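Long-range contacts in methylornithine synthase PylB (Methanosarcina barkeri, PDB 3T7V), which catalyses the radical-based isomerisation of L-lysine to (3R)-3-methyl-D-ornithine, a step in pyrrolysine biosynthesis, using S-adenosylmethionine and a [4Fe-4S] cluster: residues V59-F64 with T298-P303; N73-C78 with K180-Q185; N126-L131 with N152-K157; T228-M233 with P270-P275. All coordinates share one frame; numbering follows the deposited sequence.

Contact 1. Residues V59-F64 with T298-P303; sequences VFLNCF and TSILPP. With MD0 (5-amino-D-isoleucine), chain D.
F64 gives its backbone N-H to I300 O across 2.8 Å, and its side chain then carries on past S299 to the bound product. CB rests 3.7 Å from S299 CA. With CG anti to the backbone N (chi1 -179°), the ring reaches the ligand: CG and CD1 meet the ligand CA, which sits over one ring face, 3.7 Å from CD1; CE1 comes to 3.5 Å from the ligand CB; CE2 meets the alpha-amino N of the ligand (atom N), and CZ nears both. At the ring's edge L301 CD2 touches CD2 of F64. A flat, apolar ring suits this wall of the pocket. The parallel strands 58-68 and 296-300 are the first and last of the eight-stranded TIM-type barrel, so their pairing closes it. Two hydroxyls at the end of the last strand serve the amino acid: T298 OG1 donates to the ligand O at 2.8 Å, and S299 OG accepts from the alpha-amino N at 2.8 Å. A water bridges the two strands, accepting from S299 N at 2.9 Å and giving a weak bond to N62 O. On the helix-facing side, L61 CD2 packs on I300 CD1, and C63 SG meets P302 CG at 3.7 Å.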
# COMPACT_ATOMS: atom_id res chain seq x y z
N VAL A 59 -4.33 -3.40 15.49
CA VAL A 59 -3.69 -3.19 14.20
C VAL A 59 -4.14 -4.33 13.29
O VAL A 59 -4.30 -5.49 13.70
CB VAL A 59 -2.12 -3.28 14.43
CG1 VAL A 59 -1.39 -3.23 13.07
CG2 VAL A 59 -1.66 -2.18 15.36
N PHE A 60 -4.29 -4.02 11.99
CA PHE A 60 -4.64 -5.02 10.98
C PHE A 60 -3.35 -5.51 10.31
O PHE A 60 -2.34 -4.78 10.31
CB PHE A 60 -5.60 -4.41 9.94
CG PHE A 60 -6.88 -3.91 10.52
CD1 PHE A 60 -7.73 -4.80 11.14
CD2 PHE A 60 -7.20 -2.57 10.47
CE1 PHE A 60 -8.94 -4.32 11.73
CE2 PHE A 60 -8.44 -2.09 10.97
CZ PHE A 60 -9.26 -3.00 11.60
N LEU A 61 -3.37 -6.73 9.78
CA LEU A 61 -2.17 -7.41 9.24
C LEU A 61 -2.47 -7.94 7.83
O LEU A 61 -3.43 -8.71 7.64
CB LEU A 61 -1.75 -8.57 10.12
CG LEU A 61 -1.50 -8.20 11.56
CD1 LEU A 61 -1.33 -9.47 12.43
CD2 LEU A 61 -0.27 -7.30 11.66
N ASN A 62 -1.68 -7.53 6.83
CA ASN A 62 -1.94 -7.92 5.40
C ASN A 62 -0.73 -8.66 4.88
O ASN A 62 0.43 -8.13 4.94
CB ASN A 62 -2.11 -6.60 4.61
CG ASN A 62 -2.69 -6.77 3.20
OD1 ASN A 62 -3.20 -7.80 2.84
ND2 ASN A 62 -2.69 -5.65 2.46
N CYS A 63 -0.97 -9.88 4.43
CA CYS A 63 0.15 -10.64 3.79
C CYS A 63 0.32 -10.23 2.35
O CYS A 63 -0.63 -9.90 1.69
CB CYS A 63 -0.23 -12.07 3.83
SG CYS A 63 1.04 -13.21 3.27
N PHE A 64 1.53 -10.19 1.87
CA PHE A 64 1.80 -9.77 0.49
C PHE A 64 2.30 -10.96 -0.30
O PHE A 64 3.36 -11.55 0.02
CB PHE A 64 2.91 -8.70 0.57
CG PHE A 64 3.27 -8.16 -0.79
CD1 PHE A 64 2.29 -7.50 -1.54
CD2 PHE A 64 4.54 -8.30 -1.34
CE1 PHE A 64 2.55 -6.99 -2.81
CE2 PHE A 64 4.82 -7.79 -2.63
CZ PHE A 64 3.83 -7.15 -3.34
N THR A 298 1.65 -3.91 6.26
CA THR A 298 1.61 -4.56 4.97
C THR A 298 3.03 -4.97 4.56
O THR A 298 4.01 -4.63 5.22
CB THR A 298 1.02 -3.63 3.89
OG1 THR A 298 1.95 -2.56 3.59
CG2 THR A 298 -0.37 -3.06 4.30
N SER A 299 3.07 -5.75 3.49
CA SER A 299 4.35 -6.26 2.97
C SER A 299 4.94 -7.30 3.93
O SER A 299 6.16 -7.51 4.01
CB SER A 299 5.38 -5.20 2.61
OG SER A 299 6.09 -5.63 1.38
N ILE A 300 4.04 -7.96 4.68
CA ILE A 300 4.42 -9.11 5.52
C ILE A 300 4.47 -10.29 4.56
O ILE A 300 3.55 -10.53 3.80
CB ILE A 300 3.36 -9.36 6.60
CG1 ILE A 300 3.12 -8.06 7.41
CG2 ILE A 300 3.84 -10.53 7.46
CD1 ILE A 300 2.02 -8.25 8.46
N LEU A 301 5.54 -11.06 4.59
CA LEU A 301 5.61 -12.20 3.68
C LEU A 301 5.17 -13.48 4.34
O LEU A 301 5.26 -13.63 5.58
CB LEU A 301 7.05 -12.39 3.21
CG LEU A 301 7.57 -11.19 2.38
CD1 LEU A 301 9.03 -11.34 1.96
CD2 LEU A 301 6.78 -10.92 1.10
N PRO A 302 4.68 -14.43 3.51
CA PRO A 302 4.37 -15.77 3.99
C PRO A 302 5.62 -16.35 4.72
O PRO A 302 6.78 -15.97 4.38
CB PRO A 302 4.13 -16.52 2.65
CG PRO A 302 3.56 -15.50 1.72
CD PRO A 302 4.49 -14.33 2.06
N PRO A 303 5.38 -17.22 5.73
CA PRO A 303 6.44 -17.89 6.52
C PRO A 303 7.43 -18.62 5.58
O PRO A 303 7.00 -19.40 4.74
CB PRO A 303 5.67 -18.88 7.39
CG PRO A 303 4.32 -18.29 7.59
CD PRO A 303 4.04 -17.45 6.33
C MD0 D . 3.37 -3.15 0.29
N MD0 D . 5.08 -4.41 -0.89
O MD0 D . 2.27 -3.20 0.87
CA MD0 D . 3.65 -4.12 -0.81
CB MD0 D . 3.15 -3.56 -2.18
CD MD0 D . 0.92 -3.42 -3.49
NE MD0 D . -0.53 -3.37 -3.32
CG MD0 D . 1.59 -3.46 -2.12
CG2 MD0 D . 3.74 -2.18 -2.55
OXT MD0 D . 4.25 -2.33 0.57
O HOH W 1 0.72 -6.62 2.09

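Contact 2. Residues N73-C78 with K180-Q185. With SF4 (iron/sulfur cluster), chain B; SAM (S-adenosylmethionine), chain C.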
# COMPACT_ATOMS: atom_id res chain seq x y z
N ASN A 73 4.69 -3.03 -18.54
CA ASN A 73 4.73 -1.54 -18.43
C ASN A 73 6.17 -1.05 -18.16
O ASN A 73 7.09 -1.86 -17.87
CB ASN A 73 3.81 -1.05 -17.29
CG ASN A 73 2.36 -0.96 -17.67
OD1 ASN A 73 1.49 -0.74 -16.73
ND2 ASN A 73 2.06 -1.00 -18.95
N GLN A 74 6.34 0.25 -18.26
CA GLN A 74 7.70 0.85 -18.26
C GLN A 74 7.80 1.96 -17.24
O GLN A 74 8.36 3.05 -17.48
CB GLN A 74 8.24 1.21 -19.67
CG GLN A 74 7.36 2.15 -20.34
CD GLN A 74 7.92 2.45 -21.75
OE1 GLN A 74 9.08 2.90 -21.91
NE2 GLN A 74 7.18 2.02 -22.72
N CYS A 75 7.22 1.75 -16.06
CA CYS A 75 7.35 2.76 -15.01
C CYS A 75 8.80 3.10 -14.71
O CYS A 75 9.65 2.24 -14.52
CB CYS A 75 6.65 2.30 -13.75
SG CYS A 75 4.89 1.96 -13.94
N SER A 76 9.06 4.41 -14.61
CA SER A 76 10.48 4.85 -14.49
C SER A 76 11.10 4.54 -13.13
O SER A 76 12.31 4.53 -12.98
CB SER A 76 10.60 6.30 -14.87
OG SER A 76 9.81 7.02 -14.00
N PHE A 77 10.25 4.35 -12.15
CA PHE A 77 10.65 4.18 -10.74
C PHE A 77 10.80 2.69 -10.33
O PHE A 77 11.33 2.40 -9.24
CB PHE A 77 9.62 4.86 -9.78
CG PHE A 77 8.21 4.43 -10.01
CD1 PHE A 77 7.69 3.29 -9.35
CD2 PHE A 77 7.40 5.14 -10.90
CE1 PHE A 77 6.38 2.90 -9.63
CE2 PHE A 77 6.06 4.82 -11.08
CZ PHE A 77 5.56 3.64 -10.48
N CYS A 78 10.21 1.76 -11.14
CA CYS A 78 10.01 0.43 -10.63
C CYS A 78 11.04 -0.56 -11.14
O CYS A 78 11.32 -0.61 -12.34
CB CYS A 78 8.63 -0.03 -11.12
SG CYS A 78 8.21 -1.67 -10.48
N LYS A 180 5.90 11.34 -16.13
CA LYS A 180 7.30 10.92 -16.05
C LYS A 180 7.51 9.65 -15.28
O LYS A 180 8.60 9.05 -15.35
CB LYS A 180 8.15 12.02 -15.27
CG LYS A 180 8.07 13.41 -15.91
CD LYS A 180 8.98 14.43 -15.12
CE LYS A 180 8.79 15.86 -15.44
NZ LYS A 180 9.97 16.31 -14.67
N LEU A 181 6.49 9.28 -14.48
CA LEU A 181 6.55 8.11 -13.60
C LEU A 181 5.86 6.90 -14.23
O LEU A 181 6.52 5.92 -14.58
CB LEU A 181 5.91 8.43 -12.22
CG LEU A 181 6.63 9.53 -11.42
CD1 LEU A 181 5.89 9.79 -10.10
CD2 LEU A 181 8.13 9.23 -11.27
N ARG A 182 4.56 6.99 -14.39
CA ARG A 182 3.77 5.89 -15.03
C ARG A 182 3.76 6.11 -16.52
O ARG A 182 2.72 6.45 -17.13
CB ARG A 182 2.36 5.77 -14.43
CG ARG A 182 2.49 5.04 -13.05
CD ARG A 182 1.12 4.58 -12.55
NE ARG A 182 1.28 3.70 -11.38
CZ ARG A 182 1.63 2.41 -11.49
NH1 ARG A 182 1.57 1.77 -12.64
NH2 ARG A 182 1.86 1.70 -10.41
N VAL A 183 4.93 5.89 -17.12
CA VAL A 183 5.15 6.24 -18.55
C VAL A 183 4.19 5.48 -19.43
O VAL A 183 4.07 4.24 -19.38
CB VAL A 183 6.61 5.89 -18.92
CG1 VAL A 183 6.79 6.19 -20.40
CG2 VAL A 183 7.54 6.74 -18.07
N GLY A 184 3.49 6.25 -20.27
CA GLY A 184 2.62 5.63 -21.29
C GLY A 184 1.24 5.19 -20.76
O GLY A 184 0.43 4.62 -21.52
N GLN A 185 0.99 5.42 -19.46
CA GLN A 185 -0.27 5.00 -18.88
C GLN A 185 -1.23 6.18 -18.77
O GLN A 185 -0.77 7.29 -18.49
CB GLN A 185 -0.00 4.42 -17.46
CG GLN A 185 0.75 3.12 -17.65
CD GLN A 185 1.43 2.76 -16.35
OE1 GLN A 185 0.78 2.71 -15.31
NE2 GLN A 185 2.77 2.61 -16.41
FE1 SF4 B . 3.36 -2.05 -11.47
FE2 SF4 B . 4.84 -2.81 -13.71
FE3 SF4 B . 6.18 -1.85 -11.61
FE4 SF4 B . 4.72 -0.21 -13.08
S1 SF4 B . 6.53 -1.36 -13.82
S2 SF4 B . 4.74 -0.31 -10.82
S3 SF4 B . 2.96 -1.45 -13.70
S4 SF4 B . 5.02 -3.76 -11.65
N SAM C . 1.83 -3.61 -11.29
CA SAM C . 0.75 -3.16 -10.55
C SAM C . 0.65 -1.70 -10.42
O SAM C . 1.56 -0.97 -10.86
OXT SAM C . -0.44 -1.23 -9.94
CB SAM C . 0.90 -3.35 -9.21
CG SAM C . 2.18 -3.13 -8.52
SD SAM C . 2.03 -1.98 -7.09
CE SAM C . 2.44 -3.06 -5.75
C5' SAM C . 3.53 -1.04 -7.24
C4' SAM C . 3.44 0.17 -6.67
O4' SAM C . 4.64 -0.25 -5.76
C3' SAM C . 3.58 1.24 -7.44
O3' SAM C . 2.19 1.58 -7.33
C2' SAM C . 4.33 2.01 -6.35
O2' SAM C . 3.46 2.86 -5.53
C1' SAM C . 5.16 1.06 -5.47
N9 SAM C . 6.58 1.03 -5.95
C8 SAM C . 7.11 0.50 -7.10
N7 SAM C . 8.41 0.75 -7.13
C5 SAM C . 8.73 1.44 -5.99
C6 SAM C . 9.92 2.03 -5.53
N6 SAM C . 11.07 1.96 -6.21
N1 SAM C . 9.92 2.62 -4.33
C2 SAM C . 8.78 2.73 -3.59
N3 SAM C . 7.59 2.28 -4.05
C4 SAM C . 7.59 1.61 -5.25
O HOH W 2 4.07 1.74 -19.25
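The CX3CX2C loop that defines the radical SAM superfamily supplies C75 and C78, which bind two irons of the cluster (C71 is the third cysteine), and residues 180-185 pack and hydrogen-bond against it. C75 SG, 2.3 Å from FE4 of the cluster, also accepts a bond from Q185 NE2 at 3.3 Å, nearly straight (167°) and in the plane of that amide; it probably draws some charge off the thiolate. The other end of the amide, Q185 OE1, takes R182 NH1 on a lone pair at 2.9 Å. Thus positioned, R182 NH2 reaches SAM O at 2.7 Å and pairs with E171. The amide of N73 stacks on that of Q185, planes 15° apart. A leucine in place of Q185 would probably leave C75 SG without this donor and R182 NH1 without its amide acceptor. S76, small and polar, binds two successive carbonyls, OG to K180 O at 2.7 Å and N to L181 O at 3.0 Å. F77 lays CE2 against L181 CB and CZ over the R182 guanidinium. The contact thus joins the loop between strand 58-68 and helix 93-103 to the turn linking helices 175-181 and 187-200.

Contact 3. Residues N126-L131 with N152-K157; sequences NRFVEL and NATLLK
T154 OG1 turns back to a hydrogen bond with D151 OD1 just before its helix, which leaves the methyl CG2 for V129 and F128 of the other helix. Threonine suits this place because its two branches can serve these different tasks. Between the helices the contact is almost wholly apolar. V129 carries it: CG2 approaches K157 CB at 3.7 Å and T154 CG2 at 4.0 Å, while CG1, anti to the backbone N (chi1 177°), lies alongside the K157 backbone carbonyl. A branched but short valine suits a place where two helices stand close, the CA atoms of V129 and K157 being 6.4 Å apart. The methyl of T154 also meets the edge of the F128 ring, CG2 lying 4.0 Å from CD2 of F128. Lysine fits the outer margin, since its aliphatic start covers V129 and its amine can remain near solvent; K157 NZ stays 4.1 Å from N126 OD1, too far for a bond. The two segments run in nearly the same direction, 19° apart with axes 9.7 Å from each other, as expected of successive helices on the outside of a beta/alpha barrel. Helix 126-139 leads into strand 143-146 and helix 152-160 into strand 163-167, while F128 also packs on Y121 and on F67 of strand 58-68.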
# COMPACT_ATOMS: atom_id res chain seq x y z
N ASN A 126 -9.05 -14.88 -17.76
CA ASN A 126 -9.67 -15.94 -16.98
C ASN A 126 -8.61 -16.69 -16.13
O ASN A 126 -8.92 -17.29 -15.10
CB ASN A 126 -10.40 -16.90 -17.88
CG ASN A 126 -11.60 -16.27 -18.48
OD1 ASN A 126 -12.30 -15.49 -17.83
ND2 ASN A 126 -11.82 -16.55 -19.74
N ARG A 127 -7.34 -16.61 -16.54
CA ARG A 127 -6.30 -17.26 -15.73
C ARG A 127 -6.14 -16.51 -14.38
O ARG A 127 -5.89 -17.14 -13.36
CB ARG A 127 -4.94 -17.10 -16.45
CG ARG A 127 -4.85 -17.94 -17.71
CD ARG A 127 -3.67 -17.50 -18.64
NE ARG A 127 -3.61 -18.42 -19.78
CZ ARG A 127 -2.92 -18.16 -20.86
NH1 ARG A 127 -2.26 -17.03 -21.00
NH2 ARG A 127 -2.82 -19.09 -21.82
N PHE A 128 -6.32 -15.18 -14.39
CA PHE A 128 -6.23 -14.43 -13.14
C PHE A 128 -7.49 -14.69 -12.31
O PHE A 128 -7.41 -14.80 -11.08
CB PHE A 128 -6.08 -12.94 -13.48
CG PHE A 128 -6.13 -12.09 -12.26
CD1 PHE A 128 -5.16 -12.17 -11.26
CD2 PHE A 128 -7.25 -11.26 -12.07
CE1 PHE A 128 -5.20 -11.39 -10.05
CE2 PHE A 128 -7.29 -10.48 -10.91
CZ PHE A 128 -6.29 -10.55 -9.90
N VAL A 129 -8.66 -14.68 -12.95
CA VAL A 129 -9.94 -14.95 -12.23
C VAL A 129 -9.84 -16.34 -11.56
O VAL A 129 -10.27 -16.47 -10.38
CB VAL A 129 -11.12 -14.88 -13.23
CG1 VAL A 129 -12.43 -15.23 -12.47
CG2 VAL A 129 -11.21 -13.43 -13.80
N GLU A 130 -9.25 -17.33 -12.22
CA GLU A 130 -9.16 -18.67 -11.61
C GLU A 130 -8.20 -18.63 -10.44
O GLU A 130 -8.40 -19.32 -9.42
CB GLU A 130 -8.69 -19.70 -12.70
CG GLU A 130 -8.61 -21.17 -12.22
CD GLU A 130 -8.52 -22.18 -13.38
OE1 GLU A 130 -8.28 -23.38 -13.10
OE2 GLU A 130 -8.71 -21.79 -14.56
N LEU A 131 -7.13 -17.84 -10.57
CA LEU A 131 -6.18 -17.68 -9.43
C LEU A 131 -6.93 -17.06 -8.21
O LEU A 131 -6.80 -17.54 -7.04
CB LEU A 131 -4.93 -16.83 -9.83
CG LEU A 131 -3.87 -16.69 -8.75
CD1 LEU A 131 -2.61 -16.24 -9.53
CD2 LEU A 131 -4.29 -15.66 -7.78
N ASN A 152 -12.39 -3.78 -17.11
CA ASN A 152 -13.57 -3.83 -16.24
C ASN A 152 -14.20 -5.24 -16.21
O ASN A 152 -14.64 -5.69 -15.15
CB ASN A 152 -14.63 -2.87 -16.75
CG ASN A 152 -14.30 -1.43 -16.54
OD1 ASN A 152 -13.32 -1.09 -15.87
ND2 ASN A 152 -15.17 -0.54 -17.07
N ALA A 153 -14.25 -5.97 -17.30
CA ALA A 153 -14.86 -7.28 -17.25
C ALA A 153 -14.08 -8.18 -16.27
O ALA A 153 -14.64 -9.02 -15.59
CB ALA A 153 -14.88 -7.92 -18.61
N THR A 154 -12.74 -8.08 -16.27
CA THR A 154 -11.96 -8.95 -15.39
C THR A 154 -12.21 -8.50 -13.93
O THR A 154 -12.33 -9.37 -13.05
CB THR A 154 -10.51 -8.85 -15.72
OG1 THR A 154 -10.39 -9.18 -17.10
CG2 THR A 154 -9.68 -9.88 -14.90
N LEU A 155 -12.28 -7.19 -13.69
CA LEU A 155 -12.56 -6.71 -12.31
C LEU A 155 -13.88 -7.30 -11.80
O LEU A 155 -14.03 -7.70 -10.63
CB LEU A 155 -12.57 -5.14 -12.23
CG LEU A 155 -11.15 -4.54 -12.39
CD1 LEU A 155 -11.41 -3.01 -12.45
CD2 LEU A 155 -10.25 -4.96 -11.20
N LEU A 156 -14.89 -7.29 -12.68
CA LEU A 156 -16.22 -7.79 -12.28
C LEU A 156 -16.17 -9.30 -12.00
O LEU A 156 -16.71 -9.76 -10.95
CB LEU A 156 -17.14 -7.39 -13.47
CG LEU A 156 -18.46 -7.90 -13.67
CD1 LEU A 156 -19.06 -6.98 -14.78
CD2 LEU A 156 -18.49 -9.37 -13.97
N LYS A 157 -15.43 -10.07 -12.80
CA LYS A 157 -15.34 -11.50 -12.57
C LYS A 157 -14.54 -11.82 -11.29
O LYS A 157 -14.89 -12.78 -10.54
CB LYS A 157 -14.73 -12.19 -13.76
CG LYS A 157 -15.71 -12.22 -14.95
CD LYS A 157 -14.91 -12.76 -16.13
CE LYS A 157 -15.87 -13.08 -17.22
NZ LYS A 157 -15.20 -12.66 -18.48

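Contact 4. Residues T228-M233 with P270-P275; sequences TNDPDM and PKRLIP
R272 reaches across to two acids, forming salt bridges from NH2 to D230 OD1 at 2.9 Å and from NH1 to D232 OD1 at 3.3 Å. Neither carboxylate lies flat with the guanidinium: the planes stand 77° and 83° apart, so each acid gives a single oxygen to a single nitrogen. The bend at chi2 (-64°) lays the arginine along residues 230-232, with P231 O over one face of the guanidinium. At its edge and in its plane, water 3 donates to D232 O at 2.8 Å and takes a weak bond from NH1. Aspartate suits position 232 because its second oxygen, OD2, accepts the backbone N-H of V204, tying the same carboxylate to strand 203-210. Were R272 a leucine, D230 and D232 would probably lose the cation they share. Further in, the backbones meet through a weak bond from L273 N to D232 O and a C-H contact of M233 CA with L273 O at 3.2 Å. M233 then runs extended, CG against L273 CB at 3.6 Å and CE against P275 CG at 3.6 Å, a long, flexible thioether reaching along the starts of strands 233-238 and 275-277 beside I296 and T298. Charge is thus kept at the outer end and apolar packing toward the barrel, and the fixed positive charge of R272 is likely to favour the ionised form of both aspartates.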
# COMPACT_ATOMS: atom_id res chain seq x y z
N THR A 228 -10.75 13.07 -3.34
CA THR A 228 -11.90 13.30 -4.20
C THR A 228 -12.71 12.03 -4.45
O THR A 228 -13.92 12.10 -4.45
CB THR A 228 -11.41 13.79 -5.54
OG1 THR A 228 -10.95 15.11 -5.32
CG2 THR A 228 -12.57 13.81 -6.54
N ASN A 229 -12.03 10.89 -4.56
CA ASN A 229 -12.63 9.60 -4.88
C ASN A 229 -13.06 8.69 -3.66
O ASN A 229 -13.53 7.55 -3.83
CB ASN A 229 -11.65 8.87 -5.81
CG ASN A 229 -11.02 9.82 -6.86
OD1 ASN A 229 -9.83 10.18 -6.78
ND2 ASN A 229 -11.85 10.25 -7.83
N ASP A 230 -12.93 9.19 -2.44
CA ASP A 230 -13.42 8.46 -1.25
C ASP A 230 -12.81 7.04 -1.09
O ASP A 230 -13.51 6.01 -1.00
CB ASP A 230 -14.97 8.40 -1.25
CG ASP A 230 -15.56 8.10 0.12
OD1 ASP A 230 -14.97 8.55 1.13
OD2 ASP A 230 -16.63 7.44 0.18
N PRO A 231 -11.50 6.94 -1.12
CA PRO A 231 -10.88 5.61 -1.00
C PRO A 231 -11.05 5.05 0.41
O PRO A 231 -11.16 5.78 1.40
CB PRO A 231 -9.41 5.89 -1.29
CG PRO A 231 -9.24 7.29 -0.82
CD PRO A 231 -10.51 8.01 -1.16
N ASP A 232 -11.03 3.72 0.50
CA ASP A 232 -11.12 3.01 1.80
C ASP A 232 -9.80 2.91 2.55
O ASP A 232 -9.77 2.80 3.77
CB ASP A 232 -11.72 1.63 1.55
CG ASP A 232 -13.05 1.75 0.83
OD1 ASP A 232 -14.03 2.01 1.56
OD2 ASP A 232 -13.13 1.72 -0.45
N MET A 233 -8.69 3.00 1.80
CA MET A 233 -7.35 2.88 2.31
C MET A 233 -6.51 3.85 1.49
O MET A 233 -6.71 3.99 0.27
CB MET A 233 -6.84 1.42 2.15
CG MET A 233 -5.46 1.20 2.72
SD MET A 233 -5.18 -0.58 2.73
CE MET A 233 -3.54 -0.62 3.33
N PRO A 270 -9.40 10.33 8.93
CA PRO A 270 -9.25 9.84 10.27
C PRO A 270 -9.78 8.40 10.47
O PRO A 270 -9.23 7.67 11.31
CB PRO A 270 -10.00 10.87 11.15
CG PRO A 270 -10.85 11.58 10.16
CD PRO A 270 -10.10 11.62 8.88
N LYS A 271 -10.79 8.02 9.69
CA LYS A 271 -11.46 6.73 9.90
C LYS A 271 -10.94 5.66 8.95
O LYS A 271 -11.52 4.55 8.93
CB LYS A 271 -12.96 6.90 9.66
CG LYS A 271 -13.60 7.81 10.72
CD LYS A 271 -15.10 8.09 10.44
CE LYS A 271 -15.68 9.13 11.38
NZ LYS A 271 -17.18 9.14 11.35
N ARG A 272 -9.91 5.99 8.12
CA ARG A 272 -9.55 5.05 7.01
C ARG A 272 -8.36 4.18 7.41
O ARG A 272 -7.72 4.35 8.43
CB ARG A 272 -9.30 5.84 5.72
CG ARG A 272 -10.55 6.69 5.32
CD ARG A 272 -11.72 5.77 5.01
NE ARG A 272 -12.83 6.44 4.38
CZ ARG A 272 -13.86 5.82 3.80
NH1 ARG A 272 -13.92 4.50 3.79
NH2 ARG A 272 -14.82 6.54 3.25
N LEU A 273 -8.09 3.16 6.60
CA LEU A 273 -6.91 2.35 6.74
C LEU A 273 -5.72 3.07 6.16
O LEU A 273 -5.84 3.66 5.05
CB LEU A 273 -7.12 1.03 5.96
CG LEU A 273 -8.23 0.15 6.56
CD1 LEU A 273 -8.47 -1.02 5.60
CD2 LEU A 273 -7.83 -0.33 7.90
N ILE A 274 -4.58 3.05 6.85
CA ILE A 274 -3.33 3.66 6.36
C ILE A 274 -2.23 2.71 6.70
O ILE A 274 -2.05 2.38 7.90
CB ILE A 274 -3.03 5.02 7.04
CG1 ILE A 274 -4.23 5.94 6.84
CG2 ILE A 274 -1.70 5.60 6.53
CD1 ILE A 274 -4.12 7.34 7.54
N PRO A 275 -1.48 2.20 5.71
CA PRO A 275 -0.48 1.15 5.94
C PRO A 275 0.80 1.58 6.49
O PRO A 275 1.32 2.72 6.16
CB PRO A 275 -0.32 0.52 4.56
CG PRO A 275 -0.66 1.53 3.59
CD PRO A 275 -1.69 2.44 4.27
O HOH W 3 -12.05 2.27 5.36

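Overall arrangement
Contact 1, which closes the barrel, encloses the other three along the chain. Contact 3 is nested within contact 2, and contact 4 follows both, bringing together the starts of strands 233-238 and 275-277. Contacts 1 and 4 touch, F60 CD2 reaching L273 CD2 at 3.5 Å and T298 CG2 reaching P275 CB at 3.6 Å, though their centres are 19 Å apart. Contacts 1 and 2 lie on opposite sides of the chain's centre, 26 Å between centres, one contributing to the product pocket, the other to the cluster and SAM site, consistent with radical chemistry inside the barrel. Contact 3 is in the outer helical layer; its centre lies 23 to 25 Å from those of the others.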